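Local structure of DUF3863 domain-containing protein (Parabacteroides distasonis, 3LM3) at residues A[242-250]-A[260-268]; A[361-372]-A[383-391]. The protein is of unknown function but is probably a carbohydrate-active enzyme, a putative glycoside hydrolase or deacetylase. All coordinates share one frame; numbering follows the deposited sequence. Where two conformers were deposited one is given.

Interaction 1 (A[242-250]-A[260-268])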
loop_
_atom_site.group_PDB
_atom_site.type_symbol
_atom_site.label_atom_id
_atom_site.label_comp_id
_atom_site.label_asym_id
_atom_site.label_seq_id
_atom_site.Cartn_x
_atom_site.Cartn_y
_atom_site.Cartn_z
ATOM N N ARG A 242 5.207 -6.850 -8.248
ATOM C CA ARG A 242 5.049 -6.050 -9.450
ATOM C C ARG A 242 3.674 -5.364 -9.572
ATOM O O ARG A 242 2.609 -6.003 -9.477
ATOM C CB ARG A 242 5.300 -6.917 -10.671
ATOM C CG ARG A 242 5.220 -6.140 -11.963
ATOM C CD ARG A 242 5.941 -6.889 -13.090
ATOM N NE ARG A 242 7.384 -6.809 -12.904
ATOM C CZ ARG A 242 8.217 -7.819 -12.631
ATOM N NH1 ARG A 242 7.816 -9.079 -12.574
ATOM N NH2 ARG A 242 9.507 -7.575 -12.434
ATOM N N GLY A 243 3.731 -4.062 -9.867
ATOM C CA GLY A 243 2.567 -3.266 -10.130
ATOM C C GLY A 243 2.980 -1.884 -10.548
ATOM O O GLY A 243 3.564 -1.722 -11.632
ATOM N N VAL A 244 2.738 -0.887 -9.699
ATOM C CA VAL A 244 3.182 0.475 -9.971
ATOM C C VAL A 244 4.519 0.843 -9.355
ATOM O O VAL A 244 5.077 1.883 -9.693
ATOM C CB VAL A 244 2.127 1.531 -9.570
ATOM C CG1 VAL A 244 0.784 1.298 -10.294
ATOM C CG2 VAL A 244 1.957 1.559 -8.045
ATOM N N GLY A 245 5.052 -0.010 -8.500
ATOM C CA GLY A 245 6.308 0.315 -7.847
ATOM C C GLY A 245 7.429 0.362 -8.885
ATOM O O GLY A 245 7.502 -0.491 -9.787
ATOM N N PRO A 246 8.346 1.330 -8.790
ATOM C CA PRO A 246 9.370 1.479 -9.795
ATOM C C PRO A 246 10.444 0.380 -9.858
ATOM O O PRO A 246 10.989 0.138 -10.926
ATOM C CB PRO A 246 10.017 2.833 -9.422
ATOM C CG PRO A 246 9.722 2.988 -7.974
ATOM C CD PRO A 246 8.348 2.445 -7.814
ATOM N N ILE A 247 10.742 -0.277 -8.742
ATOM C CA ILE A 247 11.824 -1.280 -8.703
ATOM C C ILE A 247 11.582 -2.397 -9.717
ATOM O O ILE A 247 12.477 -2.776 -10.491
ATOM C CB ILE A 247 11.999 -1.853 -7.283
ATOM C CG1 ILE A 247 12.629 -0.785 -6.372
ATOM C CG2 ILE A 247 12.836 -3.156 -7.293
ATOM C CD1 ILE A 247 14.042 -0.320 -6.783
ATOM N N GLU A 248 10.359 -2.924 -9.720
ATOM C CA GLU A 248 10.019 -4.089 -10.536
ATOM C C GLU A 248 9.579 -3.739 -11.950
ATOM O O GLU A 248 9.265 -4.636 -12.752
ATOM C CB GLU A 248 8.929 -4.914 -9.846
ATOM C CG GLU A 248 9.301 -5.416 -8.481
ATOM C CD GLU A 248 9.165 -4.428 -7.349
ATOM O OE1 GLU A 248 8.581 -3.350 -7.535
ATOM O OE2 GLU A 248 9.680 -4.770 -6.242
ATOM N N THR A 249 9.553 -2.441 -12.266
ATOM C CA THR A 249 9.045 -1.965 -13.550
ATOM C C THR A 249 10.067 -1.047 -14.222
ATOM O O THR A 249 10.927 -1.515 -14.962
ATOM C CB THR A 249 7.651 -1.292 -13.403
ATOM O OG1 THR A 249 7.727 -0.172 -12.493
ATOM C CG2 THR A 249 6.625 -2.306 -12.913
ATOM N N TYR A 250 10.010 0.258 -13.958
ATOM C CA TYR A 250 10.962 1.187 -14.544
ATOM C C TYR A 250 12.429 0.737 -14.419
ATOM O O TYR A 250 13.181 0.777 -15.405
ATOM C CB TYR A 250 10.811 2.579 -13.917
ATOM C CG TYR A 250 9.512 3.247 -14.289
ATOM C CD1 TYR A 250 9.294 3.715 -15.572
ATOM C CD2 TYR A 250 8.506 3.444 -13.352
ATOM C CE1 TYR A 250 8.088 4.304 -15.915
ATOM C CE2 TYR A 250 7.278 4.056 -13.705
ATOM C CZ TYR A 250 7.080 4.483 -14.970
ATOM O OH TYR A 250 5.856 5.034 -15.282
ATOM N N ARG A 260 4.883 0.716 -19.428
ATOM C CA ARG A 260 3.685 0.071 -19.920
ATOM C C ARG A 260 3.019 -0.759 -18.812
ATOM O O ARG A 260 1.787 -0.783 -18.699
ATOM C CB ARG A 260 3.995 -0.821 -21.121
ATOM C CG ARG A 260 4.247 -0.052 -22.400
ATOM C CD ARG A 260 4.576 -1.018 -23.519
ATOM N NE ARG A 260 4.629 -0.393 -24.845
ATOM C CZ ARG A 260 5.681 0.217 -25.367
ATOM N NH1 ARG A 260 6.841 0.305 -24.706
ATOM N NH2 ARG A 260 5.562 0.728 -26.592
ATOM N N GLU A 261 3.813 -1.443 -17.988
ATOM C CA GLU A 261 3.242 -2.239 -16.894
ATOM C C GLU A 261 2.624 -1.337 -15.814
ATOM O O GLU A 261 1.575 -1.646 -15.266
ATOM C CB GLU A 261 4.294 -3.167 -16.324
ATOM C CG GLU A 261 3.862 -3.950 -15.101
ATOM C CD GLU A 261 2.661 -4.843 -15.264
ATOM O OE1 GLU A 261 2.290 -5.212 -16.401
ATOM O OE2 GLU A 261 2.107 -5.204 -14.186
ATOM N N VAL A 262 3.274 -0.206 -15.527
ATOM C CA VAL A 262 2.726 0.763 -14.559
ATOM C C VAL A 262 1.396 1.333 -15.060
ATOM O O VAL A 262 0.426 1.379 -14.296
ATOM C CB VAL A 262 3.739 1.874 -14.261
ATOM C CG1 VAL A 262 3.145 2.911 -13.332
ATOM C CG2 VAL A 262 4.987 1.259 -13.604
HETATM N N MSE A 263 1.328 1.698 -16.339
HETATM C CA MSE A 263 0.058 2.193 -16.901
HETATM C C MSE A 263 -1.020 1.133 -16.851
HETATM O O MSE A 263 -2.174 1.429 -16.506
HETATM C CB MSE A 263 0.242 2.691 -18.332
HETATM C CG MSE A 263 1.186 3.907 -18.453
HETATM SE SE MSE A 263 0.593 5.547 -17.592
HETATM C CE MSE A 263 1.604 5.356 -15.938
ATOM N N HIS A 264 -0.672 -0.108 -17.202
ATOM C CA HIS A 264 -1.620 -1.211 -17.163
ATOM C C HIS A 264 -2.195 -1.391 -15.756
ATOM O O HIS A 264 -3.402 -1.570 -15.561
ATOM C CB HIS A 264 -0.932 -2.509 -17.595
ATOM C CG HIS A 264 -1.761 -3.731 -17.369
ATOM N ND1 HIS A 264 -2.713 -4.142 -18.272
ATOM C CD2 HIS A 264 -1.811 -4.604 -16.329
ATOM C CE1 HIS A 264 -3.297 -5.234 -17.811
ATOM N NE2 HIS A 264 -2.790 -5.518 -16.622
ATOM N N THR A 265 -1.303 -1.366 -14.764
ATOM C CA THR A 265 -1.727 -1.550 -13.387
ATOM C C THR A 265 -2.617 -0.407 -12.947
ATOM O O THR A 265 -3.665 -0.641 -12.301
ATOM C CB THR A 265 -0.530 -1.733 -12.468
ATOM O OG1 THR A 265 0.244 -2.878 -12.898
ATOM C CG2 THR A 265 -0.965 -1.940 -11.032
ATOM N N GLU A 266 -2.259 0.820 -13.319
ATOM C CA GLU A 266 -3.152 1.940 -13.002
ATOM C C GLU A 266 -4.506 1.810 -13.656
ATOM O O GLU A 266 -5.527 2.182 -13.074
ATOM C CB GLU A 266 -2.531 3.286 -13.340
ATOM C CG GLU A 266 -1.327 3.580 -12.517
ATOM C CD GLU A 266 -0.868 4.999 -12.656
ATOM O OE1 GLU A 266 -0.889 5.551 -13.803
ATOM O OE2 GLU A 266 -0.472 5.594 -11.645
ATOM N N ALA A 267 -4.543 1.267 -14.881
ATOM C CA ALA A 267 -5.804 1.145 -15.612
ATOM C C ALA A 267 -6.796 0.180 -14.934
ATOM O O ALA A 267 -8.001 0.330 -15.100
ATOM C CB ALA A 267 -5.559 0.731 -17.059
ATOM N N ILE A 268 -6.301 -0.769 -14.142
ATOM C CA ILE A 268 -7.182 -1.609 -13.339
ATOM C C ILE A 268 -8.119 -0.742 -12.494
ATOM O O ILE A 268 -9.311 -1.044 -12.297
ATOM C CB ILE A 268 -6.373 -2.526 -12.395
ATOM C CG1 ILE A 268 -5.447 -3.441 -13.190
ATOM C CG2 ILE A 268 -7.277 -3.344 -11.426
ATOM C CD1 ILE A 268 -4.441 -4.235 -12.277
#

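Interaction 2 (A[361-372]-A[383-391])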
loop_
_atom_site.group_PDB
_atom_site.type_symbol
_atom_site.label_atom_id
_atom_site.label_comp_id
_atom_site.label_asym_id
_atom_site.label_seq_id
_atom_site.Cartn_x
_atom_site.Cartn_y
_atom_site.Cartn_z
ATOM N N TRP A 361 -11.549 -9.875 -8.499
ATOM C CA TRP A 361 -11.541 -9.756 -7.032
ATOM C C TRP A 361 -12.848 -9.149 -6.552
ATOM O O TRP A 361 -13.408 -8.270 -7.216
ATOM C CB TRP A 361 -10.407 -8.835 -6.564
ATOM C CG TRP A 361 -9.110 -9.518 -6.284
ATOM C CD1 TRP A 361 -7.979 -9.501 -7.055
ATOM C CD2 TRP A 361 -8.819 -10.357 -5.163
ATOM N NE1 TRP A 361 -6.984 -10.253 -6.457
ATOM C CE2 TRP A 361 -7.480 -10.784 -5.292
ATOM C CE3 TRP A 361 -9.557 -10.791 -4.048
ATOM C CZ2 TRP A 361 -6.884 -11.628 -4.369
ATOM C CZ3 TRP A 361 -8.948 -11.640 -3.135
ATOM C CH2 TRP A 361 -7.629 -12.036 -3.293
ATOM N N PHE A 362 -13.317 -9.642 -5.409
ATOM C CA PHE A 362 -14.489 -9.160 -4.688
ATOM C C PHE A 362 -14.062 -8.968 -3.245
ATOM O O PHE A 362 -13.483 -9.885 -2.648
ATOM C CB PHE A 362 -15.620 -10.197 -4.760
ATOM C CG PHE A 362 -16.005 -10.572 -6.159
ATOM C CD1 PHE A 362 -15.267 -11.512 -6.862
ATOM C CD2 PHE A 362 -17.095 -9.953 -6.798
ATOM C CE1 PHE A 362 -15.603 -11.873 -8.147
ATOM C CE2 PHE A 362 -17.435 -10.315 -8.107
ATOM C CZ PHE A 362 -16.678 -11.260 -8.770
HETATM N N MSE A 363 -14.323 -7.802 -2.684
HETATM C CA MSE A 363 -13.923 -7.509 -1.316
HETATM C C MSE A 363 -15.044 -6.772 -0.599
HETATM O O MSE A 363 -15.538 -5.741 -1.078
HETATM C CB MSE A 363 -12.669 -6.624 -1.301
HETATM C CG MSE A 363 -11.455 -7.264 -1.913
HETATM SE SE MSE A 363 -10.187 -5.966 -2.573
HETATM C CE MSE A 363 -8.742 -7.179 -3.137
ATOM N N ASN A 364 -15.455 -7.325 0.529
ATOM C CA ASN A 364 -16.503 -6.696 1.332
ATOM C C ASN A 364 -16.181 -6.907 2.827
ATOM O O ASN A 364 -15.152 -7.482 3.171
ATOM C CB ASN A 364 -17.878 -7.236 0.927
ATOM C CG ASN A 364 -17.992 -8.721 1.149
ATOM O OD1 ASN A 364 -17.957 -9.201 2.274
ATOM N ND2 ASN A 364 -18.064 -9.475 0.040
ATOM N N LYS A 365 -17.042 -6.418 3.711
ATOM C CA LYS A 365 -16.778 -6.501 5.148
ATOM C C LYS A 365 -16.563 -7.935 5.626
ATOM O O LYS A 365 -15.831 -8.185 6.558
ATOM C CB LYS A 365 -17.943 -5.872 5.922
ATOM C CG LYS A 365 -17.799 -5.916 7.430
ATOM C CD LYS A 365 -18.972 -5.277 8.137
ATOM C CE LYS A 365 -20.092 -6.241 8.334
ATOM N NZ LYS A 365 -21.268 -5.664 9.112
ATOM N N GLU A 366 -17.265 -8.877 4.998
ATOM C CA GLU A 366 -17.304 -10.241 5.499
ATOM C C GLU A 366 -16.348 -11.226 4.834
ATOM O O GLU A 366 -16.067 -12.252 5.427
ATOM C CB GLU A 366 -18.728 -10.760 5.512
ATOM C CG GLU A 366 -19.554 -10.101 6.622
ATOM C CD GLU A 366 -20.954 -10.691 6.751
ATOM O OE1 GLU A 366 -21.777 -10.475 5.844
ATOM O OE2 GLU A 366 -21.194 -11.368 7.765
ATOM N N PHE A 367 -15.865 -10.924 3.628
ATOM C CA PHE A 367 -14.871 -11.774 2.975
ATOM C C PHE A 367 -14.232 -11.069 1.784
ATOM O O PHE A 367 -14.753 -10.068 1.274
ATOM C CB PHE A 367 -15.476 -13.103 2.508
ATOM C CG PHE A 367 -16.543 -12.973 1.441
ATOM C CD1 PHE A 367 -17.881 -12.829 1.785
ATOM C CD2 PHE A 367 -16.216 -13.022 0.092
ATOM C CE1 PHE A 367 -18.871 -12.741 0.796
ATOM C CE2 PHE A 367 -17.198 -12.911 -0.899
ATOM C CZ PHE A 367 -18.532 -12.767 -0.535
ATOM N N ARG A 368 -13.107 -11.629 1.354
ATOM C CA ARG A 368 -12.641 -11.384 -0.006
ATOM C C ARG A 368 -12.644 -12.687 -0.774
ATOM O O ARG A 368 -12.515 -13.777 -0.197
ATOM C CB ARG A 368 -11.256 -10.709 -0.030
ATOM C CG ARG A 368 -10.107 -11.597 0.425
ATOM C CD ARG A 368 -8.747 -10.959 0.304
ATOM N NE ARG A 368 -7.714 -11.977 0.227
ATOM C CZ ARG A 368 -6.416 -11.749 0.156
ATOM N NH1 ARG A 368 -5.926 -10.520 0.290
ATOM N NH2 ARG A 368 -5.588 -12.751 -0.034
ATOM N N LEU A 369 -12.745 -12.547 -2.084
ATOM C CA LEU A 369 -12.856 -13.662 -3.008
ATOM C C LEU A 369 -12.167 -13.297 -4.317
ATOM O O LEU A 369 -12.447 -12.254 -4.872
ATOM C CB LEU A 369 -14.322 -13.972 -3.300
ATOM C CG LEU A 369 -14.676 -14.980 -4.395
ATOM C CD1 LEU A 369 -14.332 -16.415 -3.952
ATOM C CD2 LEU A 369 -16.188 -14.909 -4.738
ATOM N N ALA A 370 -11.321 -14.206 -4.811
ATOM C CA ALA A 370 -10.704 -14.067 -6.142
ATOM C C ALA A 370 -11.016 -15.271 -7.018
ATOM O O ALA A 370 -10.862 -16.425 -6.584
ATOM C CB ALA A 370 -9.193 -13.953 -6.020
ATOM N N LEU A 371 -11.398 -14.987 -8.258
ATOM C CA LEU A 371 -11.668 -15.995 -9.266
ATOM C C LEU A 371 -10.650 -15.791 -10.394
ATOM O O LEU A 371 -10.377 -14.641 -10.790
ATOM C CB LEU A 371 -13.084 -15.819 -9.818
ATOM C CG LEU A 371 -14.222 -15.879 -8.805
ATOM C CD1 LEU A 371 -15.565 -15.593 -9.515
ATOM C CD2 LEU A 371 -14.242 -17.214 -8.100
ATOM N N LEU A 372 -10.113 -16.883 -10.917
ATOM C CA LEU A 372 -9.098 -16.836 -11.973
ATOM C C LEU A 372 -9.537 -17.748 -13.100
ATOM O O LEU A 372 -9.994 -18.891 -12.855
ATOM C CB LEU A 372 -7.763 -17.324 -11.435
ATOM C CG LEU A 372 -6.566 -17.115 -12.368
ATOM C CD1 LEU A 372 -6.217 -15.634 -12.545
ATOM C CD2 LEU A 372 -5.370 -17.880 -11.859
ATOM N N TYR A 383 -11.951 -20.431 -11.534
ATOM C CA TYR A 383 -11.661 -21.117 -10.301
ATOM C C TYR A 383 -11.459 -20.133 -9.165
ATOM O O TYR A 383 -10.852 -19.092 -9.326
ATOM C CB TYR A 383 -10.388 -21.953 -10.447
ATOM C CG TYR A 383 -10.567 -23.121 -11.375
ATOM C CD1 TYR A 383 -10.518 -22.955 -12.753
ATOM C CD2 TYR A 383 -10.825 -24.377 -10.872
ATOM C CE1 TYR A 383 -10.713 -24.042 -13.609
ATOM C CE2 TYR A 383 -11.024 -25.477 -11.722
ATOM C CZ TYR A 383 -10.963 -25.291 -13.083
ATOM O OH TYR A 383 -11.162 -26.374 -13.941
ATOM N N VAL A 384 -11.919 -20.523 -7.987
ATOM C CA VAL A 384 -11.621 -19.796 -6.774
ATOM C C VAL A 384 -10.159 -20.016 -6.438
ATOM O O VAL A 384 -9.719 -21.137 -6.196
ATOM C CB VAL A 384 -12.479 -20.296 -5.581
ATOM C CG1 VAL A 384 -12.123 -19.537 -4.277
ATOM C CG2 VAL A 384 -13.977 -20.144 -5.858
ATOM N N ILE A 385 -9.392 -18.914 -6.381
ATOM C CA ILE A 385 -8.006 -18.965 -5.928
ATOM C C ILE A 385 -7.793 -18.324 -4.554
ATOM O O ILE A 385 -6.725 -18.479 -3.953
ATOM C CB ILE A 385 -6.996 -18.373 -6.953
ATOM C CG1 ILE A 385 -7.170 -16.866 -7.131
ATOM C CG2 ILE A 385 -7.129 -19.119 -8.286
ATOM C CD1 ILE A 385 -5.939 -16.207 -7.822
ATOM N N ASP A 386 -8.787 -17.587 -4.062
ATOM C CA ASP A 386 -8.732 -17.013 -2.717
ATOM C C ASP A 386 -10.155 -16.901 -2.206
ATOM O O ASP A 386 -11.035 -16.395 -2.898
ATOM C CB ASP A 386 -8.061 -15.624 -2.722
ATOM C CG ASP A 386 -7.665 -15.155 -1.342
ATOM O OD1 ASP A 386 -8.571 -14.626 -0.637
ATOM O OD2 ASP A 386 -6.443 -15.271 -1.024
ATOM N N PHE A 387 -10.385 -17.364 -0.982
ATOM C CA PHE A 387 -11.608 -17.091 -0.254
ATOM C C PHE A 387 -11.197 -16.959 1.192
ATOM O O PHE A 387 -10.796 -17.951 1.824
ATOM C CB PHE A 387 -12.648 -18.194 -0.450
ATOM C CG PHE A 387 -13.924 -17.940 0.298
ATOM C CD1 PHE A 387 -14.706 -16.819 -0.005
ATOM C CD2 PHE A 387 -14.354 -18.806 1.278
ATOM C CE1 PHE A 387 -15.872 -16.564 0.692
ATOM C CE2 PHE A 387 -15.538 -18.550 1.978
ATOM C CZ PHE A 387 -16.294 -17.442 1.673
ATOM N N THR A 388 -11.211 -15.724 1.692
ATOM C CA THR A 388 -10.727 -15.402 3.015
ATOM C C THR A 388 -11.881 -14.751 3.765
ATOM O O THR A 388 -12.337 -13.678 3.397
ATOM C CB THR A 388 -9.528 -14.441 2.919
ATOM O OG1 THR A 388 -8.490 -15.015 2.126
ATOM C CG2 THR A 388 -8.951 -14.103 4.304
ATOM N N ARG A 389 -12.377 -15.426 4.802
ATOM C CA ARG A 389 -13.499 -14.932 5.585
ATOM C C ARG A 389 -13.064 -14.020 6.708
ATOM O O ARG A 389 -12.097 -14.270 7.380
ATOM C CB ARG A 389 -14.266 -16.126 6.166
ATOM C CG ARG A 389 -15.014 -16.887 5.115
ATOM C CD ARG A 389 -15.771 -18.049 5.698
ATOM N NE ARG A 389 -16.886 -17.601 6.513
ATOM C CZ ARG A 389 -17.929 -18.350 6.795
ATOM N NH1 ARG A 389 -18.020 -19.594 6.321
ATOM N NH2 ARG A 389 -18.890 -17.845 7.537
ATOM N N TYR A 390 -13.813 -12.945 6.900
ATOM C CA TYR A 390 -13.559 -11.989 7.957
ATOM C C TYR A 390 -14.540 -12.110 9.110
ATOM O O TYR A 390 -14.301 -11.541 10.166
ATOM C CB TYR A 390 -13.637 -10.576 7.384
ATOM C CG TYR A 390 -12.688 -10.319 6.249
ATOM C CD1 TYR A 390 -11.363 -10.682 6.334
ATOM C CD2 TYR A 390 -13.108 -9.612 5.114
ATOM C CE1 TYR A 390 -10.476 -10.414 5.294
ATOM C CE2 TYR A 390 -12.234 -9.325 4.079
ATOM C CZ TYR A 390 -10.924 -9.751 4.162
ATOM O OH TYR A 390 -10.031 -9.447 3.147
ATOM N N ASP A 391 -15.641 -12.812 8.898
ATOM C CA ASP A 391 -16.619 -13.003 9.976
ATOM C C ASP A 391 -16.088 -13.939 11.056
ATOM O O ASP A 391 -16.493 -13.848 12.226
ATOM C CB ASP A 391 -17.982 -13.424 9.405
ATOM C CG ASP A 391 -17.956 -14.766 8.701
ATOM O OD1 ASP A 391 -16.934 -15.174 8.136
ATOM O OD2 ASP A 391 -19.015 -15.414 8.694
HETATM O O HOH W 1 -21.519 -13.836 8.599
#

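Interaction 1 (A[242-250]-A[260-268])
Val-262 pushes its two methyls into the 242-250 segment. CG2 reaches Thr-249 OG1 at 3.3 Å and the Tyr-250 ring at CE2 (3.6 Å), while CG1 lies 4.1 Å from Val-244 CB. Chi1 of 177°, CG1 anti to the backbone N, points CG1 of Val-262 at Val-244 and CG2 at Thr-249 and the Tyr-250 ring, whose hydroxyl also comes near CG1. No hydrogen bond crosses the contact; Thr-249 and Thr-265 spend their hydroxyls on carbonyls of their own segments. Thr-249 OG1 bonds to Gly-245 O from above that carbonyl's plane, which leaves its CG2 against Glu-261 CG. Thr-265 OG1 turns back to Glu-261 O, entering from the opposite face to its own N-H, and Thr-265 CG2 packs 3.8 Å from Val-244 CG1. That same methyl of Val-244 also meets Glu-266 CG. Gly-243 CA lies 3.6 Å from Thr-265 OG1, and the buried Gly-243 O has no partner. Arg-242 lays CG and CD across Glu-261 CG at about a right angle; after a bend at chi3 (-73°), Glu-248 O lies in the guanidinium plane, taking NE at 2.9 Å and NH2 together, while NH1 makes a salt bridge with Asp-352. A leucine in its place would probably leave Glu-248 O without these two donors and Asp-352 without its positive mate. Tyr-250 OH bonds to His-259, and Glu-266 to Thr-310 and Trp-306. The contact packs loop 242-244 and Thr-249 and Tyr-250 of helix 247-253 against helix 255-277, with helix 296-313 on Tyr-250 and Val-262 and strand 280-287 on Val-244 and Glu-266.

Interaction 2 (A[361-372]-A[383-391])
Arg-368 grips Asp-386 side-on with two nitrogens, NE to OD1 at 2.9 Å and NH2 to OD2 at 2.8 Å. Both bonds arrive from above the carboxylate, whose plane is turned 61° from the guanidinium's. Thr-388 OG1 takes OD1 from the other face, and Gln-417 N bonds to OD2. Arg-389 likewise grips Asp-391, NE to OD1 and NH2 to OD2, with Asp-436 as second partner; a water joins Asp-391 OD2 to Glu-366, which also bonds to Tyr-443. With CG between N and the carbonyl carbon (chi1 70°), Arg-368 runs extended past Tyr-390 OH, 3.5 Å from Arg-368 CD; its NH2 also pairs with Asp-185, and Tyr-390 OH bonds to Gly-186 O. In the turn between strands 357-363 and 367-374, Asn-364 OD1 takes Glu-366 N, an Asx turn, and Phe-367 N, completing an Asx motif. Antiparallel backbone bonds run from Arg-368 and Thr-388 to Leu-372 and Tyr-383, and beyond the first pair Tyr-390 N bonds to Glu-366 O. Ile-385 and Asp-386 both face Ala-370 in a classic beta bulge, Ala-370 O taking Ile-385 N at 2.9 Å and, weakly, Asp-386 N. Ala-370 CB sits over the centre of the Trp-361 ring, whose CH2 lies 3.7 Å from Asp-386 CB. On the other face, Phe-367 CD2 comes 3.6 Å from Phe-387 CE1, and Leu-369 CD1 meets Val-384 CG1. The hairpin therefore has two unlike faces: a largely apolar one, with Phe-367 and Phe-387 against helix 434-443 and Arg-389 at its end, and one with a buried ion pair whose several partners probably fix the arginine's rotation.

Interaction 1 closes before interaction 2 opens, so the two lie in series along the chain, their centres 24 Å apart and their nearest atoms about 8 Å apart without touching. They share no strand or helix. Interaction 1 joins helices 247-253 and 255-277, beside strand 280-287 of the parallel sheet; interaction 2 belongs to the four-stranded antiparallel sheet, with 383-389 as its outermost strand in this chain. The sheet's first strand, 341-346, approaches the helical part: His-264 bonds to Glu-345, and Ser-348, just after that strand, bonds to Glu-261. The single chain thus combines a helix-and-parallel-strand part with an antiparallel part packed alongside it.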